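TodX (Pseudomonas putida, PDB 3BS0) is an outer-membrane beta-barrel of the FadL family that takes part in transporting toluene, and probably other hydrophobic molecules, across the outer membrane. Local coordinates at residues V313-I316 with G321-V324; T124-S129 with T253-S258; A191-T196 with D260-P265; V59-G64 with K112-Q117. All coordinates share one frame; numbering follows the deposited sequence.

How the contacts relate
The four contacts gather toward one end of the barrel, away from the C-terminus, probably the extracellular end as in other FadL proteins. Contact 4 comes first along the chain and contact 1 last, while the segments of contacts 2 and 3 alternate between them. The centre of contact 2 lies about 10 Å from that of contact 3, 15 Å from contact 4 and 16 Å from contact 1. Strands 244-257 and 263-272 join contacts 2 and 3, Leu254 packs against contact 1, and Thr124 OG1 is hydrogen-bonded to Ser116 O of contact 4. Contact 2 thus touches the other three, which do not touch one another, and ties loop, helix and hairpin to the barrel wall.

Contact 1 of 4, residues V313-I316 with G321-V324; sequences VAFI and GIDV. With C8E ((hydroxyethyloxy)tri(ethyloxy)octane), chain D.
Residues Val313-Ile316 and Gly321-Val324 form the two arms of a short antiparallel beta hairpin, with strand axes 4.6 Å apart at 177°. Phe315 and Ile322 make a hydrogen-bonded pair: Phe315 N donates to Ile322 O at 3.0 Å, and Ile322 N returns a bond to Phe315 O at 2.9 Å. The second is the more bent, 133° at the hydrogen. Two residues along, Val324 N reaches Val313 O at 2.9 Å. The side chains of Phe315 and Ile322 lie on the same face of the hairpin, where CD2 of the ring meets Ile322 CG1 at 3.7 Å. With chi1 of 42°, Ile322 sets CG1 between its own backbone N and carbonyl carbon, which carries this branch against the aromatic ring. Leu254 and Leu186 touch both residues. At the other end of the pairing, Val313 CB and Val324 CB are 4.1 Å apart. A bound C8E molecule runs past this pair, its C13 lying 3.6 Å from Val313 CG1 and its O15 3.9 Å from Val324 CG2. Ala314 and Asp323 belong to the other face, and backbone bonds from Ala314 and Ile316 join the hairpin to strand 263-272. Three backbone hydrogen bonds carry the pairing, while Phe315 and Ile322, with Leu254 and Leu186, make an apolar patch on one face, consistent with a protein that handles hydrophobic molecules.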
loop_
_atom_site.group_PDB
_atom_site.type_symbol
_atom_site.label_atom_id
_atom_site.label_comp_id
_atom_site.label_asym_id
_atom_site.label_seq_id
_atom_site.Cartn_x
_atom_site.Cartn_y
_atom_site.Cartn_z
ATOM N N VAL A 313 -18.759 1.965 7.469
ATOM C CA VAL A 313 -18.644 3.272 6.876
ATOM C C VAL A 313 -19.833 3.955 7.497
ATOM O O VAL A 313 -20.962 3.668 7.126
ATOM C CB VAL A 313 -18.872 3.236 5.371
ATOM C CG1 VAL A 313 -18.968 4.649 4.827
ATOM C CG2 VAL A 313 -17.780 2.469 4.706
ATOM N N ALA A 314 -19.587 4.827 8.461
ATOM C CA ALA A 314 -20.680 5.531 9.117
ATOM C C ALA A 314 -20.639 7.001 8.724
ATOM O O ALA A 314 -19.678 7.702 9.029
ATOM C CB ALA A 314 -20.557 5.383 10.628
ATOM N N PHE A 315 -21.664 7.451 8.007
ATOM C CA PHE A 315 -21.755 8.846 7.606
ATOM C C PHE A 315 -22.909 9.455 8.393
ATOM O O PHE A 315 -23.997 8.873 8.493
ATOM C CB PHE A 315 -22.029 8.981 6.116
ATOM C CG PHE A 315 -22.435 10.378 5.701
ATOM C CD1 PHE A 315 -21.474 11.345 5.421
ATOM C CD2 PHE A 315 -23.775 10.716 5.598
ATOM C CE1 PHE A 315 -21.851 12.621 5.037
ATOM C CE2 PHE A 315 -24.167 11.989 5.219
ATOM C CZ PHE A 315 -23.204 12.948 4.936
ATOM N N ILE A 316 -22.685 10.637 8.939
ATOM C CA ILE A 316 -23.716 11.242 9.739
ATOM C C ILE A 316 -23.791 12.748 9.571
ATOM O O ILE A 316 -22.787 13.436 9.559
ATOM C CB ILE A 316 -23.484 10.844 11.209
ATOM C CG1 ILE A 316 -24.723 11.132 12.044
ATOM C CG2 ILE A 316 -22.251 11.548 11.760
ATOM C CD1 ILE A 316 -24.637 10.436 13.380
ATOM N N GLY A 321 -28.080 10.037 8.908
ATOM C CA GLY A 321 -26.890 9.397 8.386
ATOM C C GLY A 321 -27.170 8.095 7.657
ATOM O O GLY A 321 -28.290 7.574 7.664
ATOM N N ILE A 322 -26.146 7.577 6.993
ATOM C CA ILE A 322 -26.267 6.307 6.308
ATOM C C ILE A 322 -25.105 5.476 6.766
ATOM O O ILE A 322 -23.991 5.967 6.929
ATOM C CB ILE A 322 -26.242 6.453 4.798
ATOM C CG1 ILE A 322 -25.177 7.461 4.402
ATOM C CG2 ILE A 322 -27.636 6.836 4.295
ATOM C CD1 ILE A 322 -25.223 7.812 2.944
ATOM N N ASP A 323 -25.381 4.205 6.985
ATOM C CA ASP A 323 -24.375 3.279 7.478
ATOM C C ASP A 323 -24.206 2.084 6.537
ATOM O O ASP A 323 -25.186 1.449 6.149
ATOM C CB ASP A 323 -24.819 2.830 8.871
ATOM C CG ASP A 323 -24.002 1.705 9.405
ATOM O OD1 ASP A 323 -23.706 0.760 8.638
ATOM O OD2 ASP A 323 -23.670 1.760 10.610
ATOM N N VAL A 324 -22.971 1.777 6.160
ATOM C CA VAL A 324 -22.751 0.641 5.276
ATOM C C VAL A 324 -21.933 -0.445 5.970
ATOM O O VAL A 324 -20.834 -0.199 6.454
ATOM C CB VAL A 324 -22.050 1.054 3.971
ATOM C CG1 VAL A 324 -22.210 -0.040 2.950
ATOM C CG2 VAL A 324 -22.634 2.355 3.438
HETATM C C1 C8E D . -5.898 -0.340 4.401
HETATM C C2 C8E D . -6.798 0.190 3.375
HETATM C C3 C8E D . -8.132 0.601 3.814
HETATM C C4 C8E D . -8.623 1.417 2.760
HETATM C C5 C8E D . -10.044 1.435 2.764
HETATM C C6 C8E D . -10.483 2.251 1.660
HETATM C C7 C8E D . -11.767 1.495 1.457
HETATM C C8 C8E D . -12.795 1.726 2.476
HETATM O O9 C8E D . -14.156 1.979 2.226
HETATM C C10 C8E D . -14.391 3.209 1.434
HETATM C C11 C8E D . -15.946 3.289 1.352
HETATM O O12 C8E D . -16.611 4.215 2.388
HETATM C C13 C8E D . -17.369 5.227 1.655
HETATM C C14 C8E D . -18.650 4.825 0.830
HETATM O O15 C8E D . -19.781 3.945 1.230
HETATM C C16 C8E D . -19.446 2.531 0.891
HETATM C C17 C8E D . -19.817 2.096 -0.547
HETATM O O18 C8E D . -20.597 0.968 -0.954
HETATM C C19 C8E D . -19.750 -0.212 -1.124
HETATM C C20 C8E D . -19.485 -1.038 -2.433
HETATM O O21 C8E D . -20.171 -2.279 -2.571
#

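Contact 2 of 4, residues T124-S129 with T253-S258; sequences TSFDNS and TLSAIS
Thr124 and Phe126, in the long loop between strands 93-108 and 129-143 of this beta-barrel, lean on Ser255 and Ile257 near the end of strand 244-257. At the start of the loop segment, the methyl CG2 of Thr124 meets Ile257 CG2 at 4.1 Å, the two side chains crossing at about a right angle. The hydroxyl of Thr124 has other work. Its OG1 is hydrogen-bonded to the backbone O of Ser116 and also accepts a weak bond from Phe126 N at 3.4 Å, a link that ties the two contacting residues of the loop to each other. Two residues on, Phe126 carries most of the loop's side of the contact. Its CG stands anti to the carbonyl carbon (chi1 -68°), and the ring extends toward the strand, meeting Ile257 coming from the opposite direction. Ile257 CD1 lies 3.6 Å from Phe126 CE1, and CG1 of the same isoleucine is 3.8 Å from that ring carbon. The ring also meets the ring of His201, their planes about 35° apart, and touches Val263, so that it bridges several strands. Farther along, the loop turns away from strand 244-257: Asn128 is anchored through ND2 to Ser116 OG, and Ser129 begins the next strand by backbone pairing with Glu165. Back at the aromatic, Ser255 OG approaches the ring obliquely, 3.2 Å from Phe126 CZ and 3.6 Å from Phe126 CE2.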
loop_
_atom_site.group_PDB
_atom_site.type_symbol
_atom_site.label_atom_id
_atom_site.label_comp_id
_atom_site.label_asym_id
_atom_site.label_seq_id
_atom_site.Cartn_x
_atom_site.Cartn_y
_atom_site.Cartn_z
ATOM N N THR A 124 -23.957 12.088 -15.036
ATOM C CA THR A 124 -23.782 13.082 -13.988
ATOM C C THR A 124 -22.411 13.670 -14.245
ATOM O O THR A 124 -21.792 13.340 -15.248
ATOM C CB THR A 124 -23.830 12.457 -12.576
ATOM O OG1 THR A 124 -22.698 11.615 -12.380
ATOM C CG2 THR A 124 -25.070 11.628 -12.407
ATOM N N SER A 125 -21.925 14.531 -13.363
ATOM C CA SER A 125 -20.616 15.125 -13.582
ATOM C C SER A 125 -19.674 14.718 -12.464
ATOM O O SER A 125 -18.593 15.295 -12.287
ATOM C CB SER A 125 -20.742 16.643 -13.636
ATOM O OG SER A 125 -19.495 17.220 -13.936
ATOM N N PHE A 126 -20.085 13.710 -11.702
ATOM C CA PHE A 126 -19.272 13.261 -10.597
ATOM C C PHE A 126 -18.084 12.445 -11.040
ATOM O O PHE A 126 -18.149 11.682 -12.002
ATOM C CB PHE A 126 -20.106 12.452 -9.607
ATOM C CG PHE A 126 -21.127 13.256 -8.888
ATOM C CD1 PHE A 126 -22.437 13.334 -9.362
ATOM C CD2 PHE A 126 -20.788 13.942 -7.725
ATOM C CE1 PHE A 126 -23.406 14.090 -8.680
ATOM C CE2 PHE A 126 -21.740 14.697 -7.029
ATOM C CZ PHE A 126 -23.056 14.769 -7.512
ATOM N N ASP A 127 -16.987 12.613 -10.320
ATOM C CA ASP A 127 -15.791 11.887 -10.625
ATOM C C ASP A 127 -15.932 10.528 -9.982
ATOM O O ASP A 127 -16.915 10.253 -9.289
ATOM C CB ASP A 127 -14.589 12.596 -10.044
ATOM C CG ASP A 127 -13.445 12.650 -11.006
ATOM O OD1 ASP A 127 -13.421 13.579 -11.841
ATOM O OD2 ASP A 127 -12.578 11.753 -10.939
ATOM N N ASN A 128 -14.939 9.678 -10.228
ATOM C CA ASN A 128 -14.865 8.334 -9.679
ATOM C C ASN A 128 -13.373 8.117 -9.497
ATOM O O ASN A 128 -12.646 7.842 -10.445
ATOM C CB ASN A 128 -15.450 7.334 -10.663
ATOM C CG ASN A 128 -16.854 6.918 -10.296
ATOM O OD1 ASN A 128 -17.055 6.023 -9.466
ATOM N ND2 ASN A 128 -17.839 7.573 -10.898
ATOM N N SER A 129 -12.907 8.265 -8.270
ATOM C CA SER A 129 -11.497 8.138 -8.028
ATOM C C SER A 129 -11.172 7.635 -6.632
ATOM O O SER A 129 -12.046 7.499 -5.779
ATOM C CB SER A 129 -10.816 9.483 -8.284
ATOM O OG SER A 129 -11.376 10.507 -7.475
ATOM N N THR A 253 -19.125 14.333 1.633
ATOM C CA THR A 253 -20.361 14.853 1.097
ATOM C C THR A 253 -21.167 13.710 0.503
ATOM O O THR A 253 -20.768 13.096 -0.484
ATOM C CB THR A 253 -20.116 15.889 -0.017
ATOM O OG1 THR A 253 -19.352 16.981 0.496
ATOM C CG2 THR A 253 -21.446 16.410 -0.548
ATOM N N LEU A 254 -22.291 13.401 1.126
ATOM C CA LEU A 254 -23.157 12.357 0.606
ATOM C C LEU A 254 -24.081 13.117 -0.314
ATOM O O LEU A 254 -24.681 14.109 0.084
ATOM C CB LEU A 254 -23.975 11.717 1.707
ATOM C CG LEU A 254 -25.105 10.906 1.089
ATOM C CD1 LEU A 254 -24.541 9.648 0.430
ATOM C CD2 LEU A 254 -26.124 10.553 2.158
ATOM N N SER A 255 -24.187 12.665 -1.550
ATOM C CA SER A 255 -25.027 13.352 -2.503
ATOM C C SER A 255 -25.912 12.395 -3.294
ATOM O O SER A 255 -25.447 11.491 -3.961
ATOM C CB SER A 255 -24.151 14.188 -3.426
ATOM O OG SER A 255 -24.384 13.823 -4.758
ATOM N N ALA A 256 -27.208 12.612 -3.183
ATOM C CA ALA A 256 -28.210 11.801 -3.829
ATOM C C ALA A 256 -28.494 12.382 -5.191
ATOM O O ALA A 256 -28.468 13.599 -5.363
ATOM C CB ALA A 256 -29.487 11.792 -2.977
ATOM N N ILE A 257 -28.761 11.509 -6.158
ATOM C CA ILE A 257 -29.076 11.956 -7.503
ATOM C C ILE A 257 -30.363 11.298 -8.017
ATOM O O ILE A 257 -30.535 10.073 -7.950
ATOM C CB ILE A 257 -27.901 11.667 -8.426
ATOM C CG1 ILE A 257 -26.631 12.299 -7.824
ATOM C CG2 ILE A 257 -28.184 12.231 -9.829
ATOM C CD1 ILE A 257 -25.451 11.344 -7.732
ATOM N N SER A 258 -31.279 12.119 -8.512
ATOM C CA SER A 258 -32.560 11.614 -9.011
ATOM C C SER A 258 -32.465 11.039 -10.411
ATOM O O SER A 258 -31.405 11.057 -11.041
ATOM C CB SER A 258 -33.606 12.725 -9.016
ATOM O OG SER A 258 -33.246 13.737 -9.935
#

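Contact 3 of 4, residues A191-T196 with D260-P265; sequences AGFVGT and DGAVLP. With C8E ((hydroxyethyloxy)tri(ethyloxy)octane), chain C.
Phe193, in the last turn of helix 186-194, faces the beginning of strand 263-272, the CA atoms of Phe193 and Leu264 lying 8.6 Å apart. The helix closes with Gly195 N bonded to Ala191 O at 2.8 Å, after which Gly195 leaves the helical path with a positive phi of 58°. A single side chain spans the gap. Phe193 sends its ring out to the strand because CG lies opposite the backbone N (chi1 -176°), and there CZ meets Ala262 CB at 3.4 Å and CE2 meets Leu264 CB at 3.7 Å. Leu264 also places CD1 over one face, 4.2 Å above the plane and offset toward the rim, while Val263 N lies at the ring edge. Ala256 and Ser258 of the preceding strand and turn touch the ring residue too. Replacing this phenylalanine with alanine is likely to leave Ala262 and Leu264 without the ring that meets them and to open a gap between helix and strand. Val194 points away from the strand and, with Ala191, packs on a bound C8E molecule, whose C7 is 3.9 Å from Val194 CG1. The helix is therefore held to the strand by apolar packing without a hydrogen bond between the segments, and it offers further apolar surface to an amphiphile.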
loop_
_atom_site.group_PDB
_atom_site.type_symbol
_atom_site.label_atom_id
_atom_site.label_comp_id
_atom_site.label_asym_id
_atom_site.label_seq_id
_atom_site.Cartn_x
_atom_site.Cartn_y
_atom_site.Cartn_z
ATOM N N ALA A 191 -34.431 7.777 -0.333
ATOM C CA ALA A 191 -34.878 6.692 -1.204
ATOM C C ALA A 191 -35.843 7.082 -2.311
ATOM O O ALA A 191 -35.751 6.560 -3.426
ATOM C CB ALA A 191 -35.493 5.582 -0.371
ATOM N N GLY A 192 -36.771 7.986 -2.009
ATOM C CA GLY A 192 -37.734 8.421 -3.005
ATOM C C GLY A 192 -37.097 9.327 -4.038
ATOM O O GLY A 192 -37.509 9.363 -5.200
ATOM N N PHE A 193 -36.080 10.064 -3.620
ATOM C CA PHE A 193 -35.401 10.985 -4.508
ATOM C C PHE A 193 -34.546 10.200 -5.492
ATOM O O PHE A 193 -34.580 10.444 -6.697
ATOM C CB PHE A 193 -34.523 11.945 -3.693
ATOM C CG PHE A 193 -33.845 12.990 -4.525
ATOM C CD1 PHE A 193 -34.593 13.972 -5.176
ATOM C CD2 PHE A 193 -32.457 12.968 -4.706
ATOM C CE1 PHE A 193 -33.963 14.923 -6.004
ATOM C CE2 PHE A 193 -31.831 13.906 -5.522
ATOM C CZ PHE A 193 -32.582 14.881 -6.169
ATOM N N VAL A 194 -33.776 9.257 -4.957
ATOM C CA VAL A 194 -32.898 8.421 -5.754
ATOM C C VAL A 194 -33.738 7.527 -6.653
ATOM O O VAL A 194 -33.465 7.379 -7.847
ATOM C CB VAL A 194 -32.009 7.559 -4.840
ATOM C CG1 VAL A 194 -31.317 6.476 -5.644
ATOM C CG2 VAL A 194 -30.981 8.436 -4.144
ATOM N N GLY A 195 -34.752 6.915 -6.063
ATOM C CA GLY A 195 -35.645 6.065 -6.820
ATOM C C GLY A 195 -35.119 4.864 -7.597
ATOM O O GLY A 195 -34.243 4.114 -7.160
ATOM N N THR A 196 -35.682 4.688 -8.779
ATOM C CA THR A 196 -35.339 3.572 -9.636
ATOM C C THR A 196 -34.208 3.869 -10.589
ATOM O O THR A 196 -33.405 2.992 -10.892
ATOM C CB THR A 196 -36.546 3.150 -10.487
ATOM O OG1 THR A 196 -36.143 2.112 -11.383
ATOM C CG2 THR A 196 -37.049 4.323 -11.331
ATOM N N ASP A 260 -33.506 12.253 -12.973
ATOM C CA ASP A 260 -33.294 13.242 -14.004
ATOM C C ASP A 260 -32.057 14.088 -13.741
ATOM O O ASP A 260 -31.906 15.189 -14.281
ATOM C CB ASP A 260 -34.545 14.104 -14.238
ATOM C CG ASP A 260 -35.152 14.615 -12.976
ATOM O OD1 ASP A 260 -34.461 15.383 -12.258
ATOM O OD2 ASP A 260 -36.326 14.243 -12.712
ATOM N N GLY A 261 -31.156 13.554 -12.920
ATOM C CA GLY A 261 -29.923 14.254 -12.651
ATOM C C GLY A 261 -29.937 15.259 -11.528
ATOM O O GLY A 261 -28.914 15.878 -11.278
ATOM N N ALA A 262 -31.075 15.444 -10.862
ATOM C CA ALA A 262 -31.136 16.379 -9.745
ATOM C C ALA A 262 -30.156 15.914 -8.682
ATOM O O ALA A 262 -30.010 14.714 -8.447
ATOM C CB ALA A 262 -32.518 16.417 -9.170
ATOM N N VAL A 263 -29.473 16.861 -8.049
ATOM C CA VAL A 263 -28.498 16.526 -7.017
ATOM C C VAL A 263 -28.924 17.083 -5.657
ATOM O O VAL A 263 -29.399 18.207 -5.554
ATOM C CB VAL A 263 -27.111 17.072 -7.401
ATOM C CG1 VAL A 263 -26.099 16.738 -6.329
ATOM C CG2 VAL A 263 -26.685 16.491 -8.750
ATOM N N LEU A 264 -28.757 16.284 -4.612
ATOM C CA LEU A 264 -29.132 16.697 -3.264
ATOM C C LEU A 264 -28.005 16.306 -2.314
ATOM O O LEU A 264 -28.092 15.293 -1.614
ATOM C CB LEU A 264 -30.445 16.009 -2.853
ATOM C CG LEU A 264 -31.236 16.500 -1.634
ATOM C CD1 LEU A 264 -32.434 15.556 -1.407
ATOM C CD2 LEU A 264 -30.354 16.552 -0.395
ATOM N N PRO A 265 -26.935 17.121 -2.279
ATOM C CA PRO A 265 -25.721 16.980 -1.461
ATOM C C PRO A 265 -25.966 17.137 0.028
ATOM O O PRO A 265 -26.925 17.775 0.448
ATOM C CB PRO A 265 -24.834 18.097 -1.976
ATOM C CG PRO A 265 -25.838 19.191 -2.225
ATOM C CD PRO A 265 -26.919 18.415 -2.985
HETATM C C1 C8E C . -28.078 7.508 0.206
HETATM C C2 C8E C . -29.413 6.933 0.235
HETATM C C3 C8E C . -29.629 5.872 -0.744
HETATM C C4 C8E C . -30.921 5.277 -0.473
HETATM C C5 C8E C . -31.627 5.100 -1.760
HETATM C C6 C8E C . -32.346 3.838 -1.801
HETATM C C7 C8E C . -32.845 3.932 -3.158
HETATM C C8 C8E C . -33.323 2.621 -3.619
HETATM O O9 C8E C . -34.400 2.400 -4.511
HETATM C C10 C8E C . -35.693 2.864 -4.141
HETATM C C11 C8E C . -36.614 2.488 -5.270
HETATM O O12 C8E C . -38.010 2.671 -4.910
HETATM C C13 C8E C . -38.605 3.967 -5.284
HETATM C C14 C8E C . -39.458 4.268 -6.570
HETATM O O15 C8E C . -39.296 5.268 -7.632
#

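Contact 4 of 4, residues V59-G64 with K112-Q117; sequences VHDSHG and KSFLSQ
Phe114 of the long loop 109-128 packs against Val59 and Asp61, where barrel strand 44-60 ends and turns toward strand 66-69. The tight part is built round its ring. CG sits between the backbone N and the carbonyl carbon (chi1 71°), a setting that turns one ring face to Asp61, whose CB stands over that face as a CH-pi contact, 4.3 Å from the centroid. The carboxylate lies over the same ring, its plane tilted 30° from that of the aromatic, with OD1 3.1 Å above the plane near the rim. Leu115 CG backs the opposite face, 4.2 Å from the plane. Ala67 and Leu416 also touch Phe114. A serine in its place would probably remove the surface against Asp61 and deprive Val59 CG1 of one of its apolar neighbours. The looser side begins beyond Asp61, where Ser62, His63 and Gly64 form an exposed turn. There His63 ND1 makes just a weak bond to Asp61 OD2, at 3.4 Å. At the buried margin, Val59 O lies in the plane of the Phe114 ring, 3.8 Å from CE1, and Val59 CG1 reaches Phe114 CZ at 3.9 Å.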
loop_
_atom_site.group_PDB
_atom_site.type_symbol
_atom_site.label_atom_id
_atom_site.label_comp_id
_atom_site.label_asym_id
_atom_site.label_seq_id
_atom_site.Cartn_x
_atom_site.Cartn_y
_atom_site.Cartn_z
ATOM N N VAL A 59 -12.039 -1.007 -17.038
ATOM C CA VAL A 59 -13.259 -1.631 -16.571
ATOM C C VAL A 59 -14.203 -1.540 -17.757
ATOM O O VAL A 59 -14.274 -0.506 -18.430
ATOM C CB VAL A 59 -13.843 -0.875 -15.349
ATOM C CG1 VAL A 59 -15.167 -1.494 -14.914
ATOM C CG2 VAL A 59 -12.867 -0.945 -14.187
ATOM N N HIS A 60 -14.904 -2.630 -18.036
ATOM C CA HIS A 60 -15.826 -2.647 -19.153
ATOM C C HIS A 60 -17.267 -2.884 -18.778
ATOM O O HIS A 60 -17.590 -3.551 -17.793
ATOM C CB HIS A 60 -15.401 -3.689 -20.183
ATOM C CG HIS A 60 -14.231 -3.274 -21.008
ATOM N ND1 HIS A 60 -14.338 -2.379 -22.050
ATOM C CD2 HIS A 60 -12.922 -3.605 -20.926
ATOM C CE1 HIS A 60 -13.145 -2.175 -22.577
ATOM N NE2 HIS A 60 -12.268 -2.909 -21.913
ATOM N N ASP A 61 -18.119 -2.352 -19.641
ATOM C CA ASP A 61 -19.559 -2.413 -19.514
ATOM C C ASP A 61 -20.144 -3.630 -20.222
ATOM O O ASP A 61 -19.440 -4.378 -20.906
ATOM C CB ASP A 61 -20.142 -1.145 -20.138
ATOM C CG ASP A 61 -21.172 -0.507 -19.269
ATOM O OD1 ASP A 61 -21.187 -0.836 -18.065
ATOM O OD2 ASP A 61 -21.953 0.324 -19.777
ATOM N N SER A 62 -21.446 -3.814 -20.048
ATOM C CA SER A 62 -22.151 -4.897 -20.699
ATOM C C SER A 62 -22.601 -4.353 -22.039
ATOM O O SER A 62 -23.393 -4.979 -22.736
ATOM C CB SER A 62 -23.375 -5.304 -19.886
ATOM O OG SER A 62 -22.981 -5.914 -18.678
ATOM N N HIS A 63 -22.107 -3.170 -22.390
ATOM C CA HIS A 63 -22.470 -2.534 -23.654
ATOM C C HIS A 63 -21.233 -2.136 -24.448
ATOM O O HIS A 63 -21.337 -1.493 -25.492
ATOM C CB HIS A 63 -23.322 -1.290 -23.403
ATOM C CG HIS A 63 -24.532 -1.535 -22.552
ATOM N ND1 HIS A 63 -24.679 -0.991 -21.292
ATOM C CD2 HIS A 63 -25.667 -2.235 -22.790
ATOM C CE1 HIS A 63 -25.849 -1.342 -20.794
ATOM N NE2 HIS A 63 -26.468 -2.099 -21.683
ATOM N N GLY A 64 -20.061 -2.504 -23.942
ATOM C CA GLY A 64 -18.830 -2.168 -24.636
ATOM C C GLY A 64 -18.240 -0.825 -24.252
ATOM O O GLY A 64 -17.288 -0.366 -24.883
ATOM N N LYS A 112 -16.463 11.471 -17.248
ATOM C CA LYS A 112 -17.154 11.262 -18.528
ATOM C C LYS A 112 -17.460 9.790 -18.778
ATOM O O LYS A 112 -18.042 9.454 -19.788
ATOM C CB LYS A 112 -16.311 11.809 -19.687
ATOM C CG LYS A 112 -15.777 13.209 -19.436
ATOM C CD LYS A 112 -14.925 13.690 -20.590
ATOM C CE LYS A 112 -15.757 13.921 -21.854
ATOM N NZ LYS A 112 -14.887 14.334 -23.008
ATOM N N SER A 113 -17.077 8.930 -17.841
ATOM C CA SER A 113 -17.290 7.494 -17.953
ATOM C C SER A 113 -18.667 6.983 -17.483
ATOM O O SER A 113 -19.436 7.714 -16.843
ATOM C CB SER A 113 -16.206 6.766 -17.179
ATOM O OG SER A 113 -16.662 5.478 -16.828
ATOM N N PHE A 114 -18.963 5.717 -17.790
ATOM C CA PHE A 114 -20.241 5.138 -17.420
ATOM C C PHE A 114 -20.344 4.996 -15.910
ATOM O O PHE A 114 -21.440 5.007 -15.356
ATOM C CB PHE A 114 -20.467 3.785 -18.112
ATOM C CG PHE A 114 -19.605 2.657 -17.593
ATOM C CD1 PHE A 114 -18.354 2.396 -18.148
ATOM C CD2 PHE A 114 -20.059 1.836 -16.564
ATOM C CE1 PHE A 114 -17.573 1.335 -17.693
ATOM C CE2 PHE A 114 -19.286 0.774 -16.098
ATOM C CZ PHE A 114 -18.035 0.522 -16.666
ATOM N N LEU A 115 -19.198 4.878 -15.241
ATOM C CA LEU A 115 -19.188 4.765 -13.789
ATOM C C LEU A 115 -19.828 6.027 -13.204
ATOM O O LEU A 115 -20.287 6.035 -12.054
ATOM C CB LEU A 115 -17.756 4.615 -13.275
ATOM C CG LEU A 115 -16.977 3.374 -13.715
ATOM C CD1 LEU A 115 -15.533 3.522 -13.281
ATOM C CD2 LEU A 115 -17.584 2.117 -13.121
ATOM N N SER A 116 -19.857 7.094 -13.999
ATOM C CA SER A 116 -20.455 8.353 -13.557
ATOM C C SER A 116 -21.866 8.560 -14.107
ATOM O O SER A 116 -22.315 9.697 -14.281
ATOM C CB SER A 116 -19.576 9.550 -13.939
ATOM O OG SER A 116 -18.386 9.583 -13.166
ATOM N N GLN A 117 -22.552 7.475 -14.451
ATOM C CA GLN A 117 -23.929 7.655 -14.874
ATOM C C GLN A 117 -24.905 7.002 -13.925
ATOM O O GLN A 117 -24.590 6.069 -13.180
ATOM C CB GLN A 117 -24.226 7.246 -16.342
ATOM C CG GLN A 117 -23.492 6.130 -17.002
ATOM C CD GLN A 117 -23.588 6.261 -18.538
ATOM O OE1 GLN A 117 -23.490 5.281 -19.275
ATOM N NE2 GLN A 117 -23.768 7.486 -19.012
#